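HD domain protein (Enterococcus faecalis, PDB 4LRL) probably hydrolyses deoxyribonucleoside triphosphates at the metal centre of an HD domain, under allosteric control by bound nucleotides. Local coordinates at residues Asp311-Leu314 with Gln315-Leu318; Gly248-Ala251 with Val252-Tyr255. All coordinates share one frame; numbering follows the deposited sequence.

Contact 1: residues Asp311-Leu314 with Gln315-Leu318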
loop_
_atom_site.group_PDB
_atom_site.type_symbol
_atom_site.label_atom_id
_atom_site.label_comp_id
_atom_site.label_asym_id
_atom_site.label_seq_id
_atom_site.Cartn_x
_atom_site.Cartn_y
_atom_site.Cartn_z
ATOM N N ASP C 311 -45.957 6.447 14.374
ATOM C CA ASP C 311 -46.109 6.188 15.800
ATOM C C ASP C 311 -45.306 4.939 16.142
ATOM O O ASP C 311 -45.810 3.817 16.045
ATOM C CB ASP C 311 -47.594 6.002 16.147
ATOM C CG ASP C 311 -47.866 5.993 17.648
ATOM O OD1 ASP C 311 -46.911 5.936 18.457
ATOM O OD2 ASP C 311 -49.056 6.039 18.028
ATOM N N PHE C 312 -44.048 5.138 16.522
ATOM C CA PHE C 312 -43.175 4.018 16.873
ATOM C C PHE C 312 -42.531 4.166 18.250
ATOM O O PHE C 312 -42.373 5.277 18.764
ATOM C CB PHE C 312 -42.103 3.808 15.799
ATOM C CG PHE C 312 -41.113 4.936 15.695
ATOM C CD1 PHE C 312 -39.926 4.908 16.430
ATOM C CD2 PHE C 312 -41.358 6.019 14.846
ATOM C CE1 PHE C 312 -39.002 5.947 16.335
ATOM C CE2 PHE C 312 -40.445 7.060 14.745
ATOM C CZ PHE C 312 -39.261 7.024 15.495
ATOM N N THR C 313 -42.164 3.032 18.836
ATOM C CA THR C 313 -41.428 3.013 20.091
ATOM C C THR C 313 -39.956 2.721 19.811
ATOM O O THR C 313 -39.584 2.326 18.696
ATOM C CB THR C 313 -41.993 1.960 21.066
ATOM O OG1 THR C 313 -41.909 0.661 20.469
ATOM C CG2 THR C 313 -43.452 2.270 21.404
ATOM N N LEU C 314 -39.121 2.938 20.822
ATOM C CA LEU C 314 -37.708 2.630 20.720
ATOM C C LEU C 314 -37.491 1.175 20.299
ATOM O O LEU C 314 -36.749 0.905 19.351
ATOM C CB LEU C 314 -36.993 2.936 22.042
ATOM C CG LEU C 314 -35.477 2.681 22.073
ATOM C CD1 LEU C 314 -34.745 3.292 20.878
ATOM C CD2 LEU C 314 -34.882 3.175 23.390
ATOM N N GLN C 315 -38.161 0.256 20.991
ATOM C CA GLN C 315 -38.053 -1.186 20.729
ATOM C C GLN C 315 -38.400 -1.586 19.292
ATOM O O GLN C 315 -37.790 -2.501 18.741
ATOM C CB GLN C 315 -38.913 -1.991 21.717
ATOM C CG GLN C 315 -38.499 -1.859 23.174
ATOM C CD GLN C 315 -37.150 -2.503 23.487
ATOM O OE1 GLN C 315 -36.457 -3.008 22.596
ATOM N NE2 GLN C 315 -36.777 -2.493 24.767
ATOM N N GLU C 316 -39.378 -0.899 18.705
ATOM C CA GLU C 316 -39.772 -1.131 17.316
ATOM C C GLU C 316 -38.711 -0.637 16.353
ATOM O O GLU C 316 -38.468 -1.250 15.301
ATOM C CB GLU C 316 -41.118 -0.470 17.019
ATOM C CG GLU C 316 -42.315 -1.315 17.462
ATOM C CD GLU C 316 -43.574 -0.500 17.691
ATOM O OE1 GLU C 316 -43.531 0.738 17.533
ATOM O OE2 GLU C 316 -44.613 -1.102 18.038
ATOM N N TYR C 317 -38.079 0.474 16.713
ATOM C CA TYR C 317 -37.004 1.036 15.910
ATOM C C TYR C 317 -35.770 0.128 15.912
ATOM O O TYR C 317 -35.216 -0.162 14.860
ATOM C CB TYR C 317 -36.646 2.432 16.411
ATOM C CG TYR C 317 -35.573 3.135 15.607
ATOM C CD1 TYR C 317 -35.896 3.891 14.484
ATOM C CD2 TYR C 317 -34.230 3.065 15.993
ATOM C CE1 TYR C 317 -34.904 4.543 13.752
ATOM C CE2 TYR C 317 -33.240 3.721 15.285
ATOM C CZ TYR C 317 -33.576 4.455 14.169
ATOM O OH TYR C 317 -32.581 5.103 13.479
ATOM N N LEU C 318 -35.383 -0.326 17.108
ATOM C CA LEU C 318 -34.200 -1.167 17.312
ATOM C C LEU C 318 -34.232 -2.496 16.554
ATOM O O LEU C 318 -33.196 -3.135 16.361
ATOM C CB LEU C 318 -33.987 -1.430 18.803
ATOM C CG LEU C 318 -33.535 -0.254 19.677
ATOM C CD1 LEU C 318 -33.684 -0.602 21.149
ATOM C CD2 LEU C 318 -32.093 0.153 19.360
HETATM O O HOH W 1 -45.759 1.912 18.386
#
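Thr313 and Glu316 exchange hydrogen bonds in both directions, side chain to backbone each way. From Thr313 N to Glu316 OE1 the distance is 3.0 Å; the N-H...O angle of 159° is fairly straight, and the donor meets the oxygen from above the carboxylate plane, 39° out of it. The return bond, Glu316 N to Thr313 OG1, is weak at 3.5 Å. With chi1 at 60°, the hydroxyl of Thr313 sits between its own N and C and is turned to the first turn of the helix. A water adds a second grip on Glu316 OE1, donating to it and, over 3.0 Å from the water O, to Asp311 O, which ties the incoming loop to the same carboxylate.

This reciprocal pair is a capping box, with Thr313 as N-cap of helix 314-318. Behind it, the regular backbone ladder begins with Tyr317 N to Thr313 O at 3.1 Å and Leu318 N to Leu314 O at 2.9 Å.

Apolar contacts lie beside the cap. Phe312 and Tyr317 point the same way, side by side, Phe312 CD1 being 4.1 Å from Tyr317 CB; the Phe312 ring also stacks on Phe307, while Tyr317 OH is hydrogen-bonded to Gly137 O. Leu314 and Leu318 approach at an oblique angle, CG of Leu314 lying 3.9 Å from CD1 of Leu318, and both rest on Ile160 of helix 153-162.

Contact 2: residues Gly248-Ala251 with Val252-Tyr255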
loop_
_atom_site.group_PDB
_atom_site.type_symbol
_atom_site.label_atom_id
_atom_site.label_comp_id
_atom_site.label_asym_id
_atom_site.label_seq_id
_atom_site.Cartn_x
_atom_site.Cartn_y
_atom_site.Cartn_z
ATOM N N GLY C 248 2.957 20.338 12.611
ATOM C CA GLY C 248 2.217 19.286 11.928
ATOM C C GLY C 248 1.148 19.779 10.968
ATOM O O GLY C 248 0.264 19.014 10.585
ATOM N N MET C 249 1.236 21.048 10.565
ATOM C CA MET C 249 0.238 21.654 9.675
ATOM C C MET C 249 -0.007 20.854 8.376
ATOM O O MET C 249 -1.151 20.666 7.967
ATOM C CB MET C 249 0.626 23.099 9.322
ATOM C CG MET C 249 -0.274 23.680 8.227
ATOM S SD MET C 249 0.328 25.123 7.341
ATOM C CE MET C 249 1.974 24.646 6.797
ATOM N N HIS C 250 1.068 20.407 7.727
ATOM C CA HIS C 250 0.938 19.686 6.452
ATOM C C HIS C 250 0.131 18.400 6.596
ATOM O O HIS C 250 -0.643 18.057 5.710
ATOM C CB HIS C 250 2.300 19.396 5.824
ATOM C CG HIS C 250 3.077 20.627 5.454
ATOM N ND1 HIS C 250 2.579 21.602 4.612
ATOM C CD2 HIS C 250 4.326 21.026 5.795
ATOM C CE1 HIS C 250 3.488 22.551 4.457
ATOM N NE2 HIS C 250 4.553 22.228 5.169
ATOM N N ALA C 251 0.302 17.712 7.724
ATOM C CA ALA C 251 -0.501 16.541 8.050
ATOM C C ALA C 251 -1.975 16.908 8.258
ATOM O O ALA C 251 -2.860 16.150 7.883
ATOM C CB ALA C 251 0.044 15.847 9.267
ATOM N N VAL C 252 -2.237 18.067 8.859
ATOM C CA VAL C 252 -3.603 18.556 8.989
ATOM C C VAL C 252 -4.150 18.894 7.594
ATOM O O VAL C 252 -5.289 18.560 7.278
ATOM C CB VAL C 252 -3.696 19.761 9.969
ATOM C CG1 VAL C 252 -5.106 20.357 9.971
ATOM C CG2 VAL C 252 -3.293 19.323 11.377
ATOM N N GLU C 253 -3.319 19.523 6.767
ATOM C CA GLU C 253 -3.647 19.771 5.363
ATOM C C GLU C 253 -4.076 18.519 4.612
ATOM O O GLU C 253 -5.094 18.541 3.916
ATOM C CB GLU C 253 -2.457 20.358 4.625
ATOM C CG GLU C 253 -2.227 21.827 4.844
ATOM C CD GLU C 253 -1.111 22.356 3.959
ATOM O OE1 GLU C 253 -0.339 21.541 3.402
ATOM O OE2 GLU C 253 -1.016 23.590 3.821
ATOM N N ASP C 254 -3.289 17.444 4.749
ATOM C CA ASP C 254 -3.584 16.150 4.129
ATOM C C ASP C 254 -4.907 15.583 4.607
ATOM O O ASP C 254 -5.581 14.870 3.867
ATOM C CB ASP C 254 -2.489 15.127 4.429
ATOM C CG ASP C 254 -1.128 15.561 3.936
ATOM O OD1 ASP C 254 -0.125 15.187 4.580
ATOM O OD2 ASP C 254 -1.056 16.276 2.913
ATOM N N TYR C 255 -5.277 15.877 5.849
ATOM C CA TYR C 255 -6.577 15.459 6.326
ATOM C C TYR C 255 -7.679 16.196 5.539
ATOM O O TYR C 255 -8.619 15.567 5.062
ATOM C CB TYR C 255 -6.712 15.657 7.837
ATOM C CG TYR C 255 -8.145 15.760 8.279
ATOM C CD1 TYR C 255 -8.944 14.622 8.365
ATOM C CD2 TYR C 255 -8.707 17.000 8.602
ATOM C CE1 TYR C 255 -10.265 14.713 8.763
ATOM C CE2 TYR C 255 -10.040 17.107 9.000
ATOM C CZ TYR C 255 -10.811 15.960 9.080
ATOM O OH TYR C 255 -12.123 16.038 9.465
#
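Met249 O accepts the shortest bond here, 2.7 Å from Glu253 N, with a nearly straight N-H...O. It belongs to the first turns of helix 249-267, in which Gly248 is the N-cap residue and the i to i+4 ladder also runs from Gly248 O to Val252 N, from His250 O to Asp254 N and from Ala251 O to Tyr255 N.

Along one flank a His-carboxylate hydrogen bond spans three residues: His250 ND1 donates to Glu253 OE1 over 3.2 Å, almost straight at 176°. The oxygen lies in the imidazole plane, yet the ring nitrogen comes from well above the carboxylate plane. Glu253 reaches back because its CG stands beside its own N (chi1 -79°) and the chain then runs extended. Its other oxygen, OE2, is hydrogen-bonded to Ser426 OG, so both carboxylate oxygens have a partner. Gln265 of the second subunit packs on His250 and Glu253, placing this flank at a subunit interface.

Tyr255 heads elsewhere, bonded through OH to Gln203 O and set edge-to-face with Phe226. Over one face of the His250 ring, offset toward the rim, the bend at chi3 of Met249 (52°) brings the methyl CE to 3.4 Å above the plane.

Contacts 1 and 2 each lie at the start of a helix within the HD associated region, but on opposite sides of the chain's centre: their own centres are 43 Å apart and their nearest atoms about 24 Å, so neither touches the other. Each includes a tyrosine whose side chain comes within about 11 to 13 Å of the bound nickel. In contact 1 the side chain of Tyr317 is about 13 Å from the metal and about 10 Å from the side chain of the metal ligand Asp135; in contact 2 that of Tyr255 is about 11 Å from nickel and about 8 Å from the side chain of Asp207. These separations exclude direct coordination. Contact 2 also meets the second subunit, whereas no other chain touches contact 1.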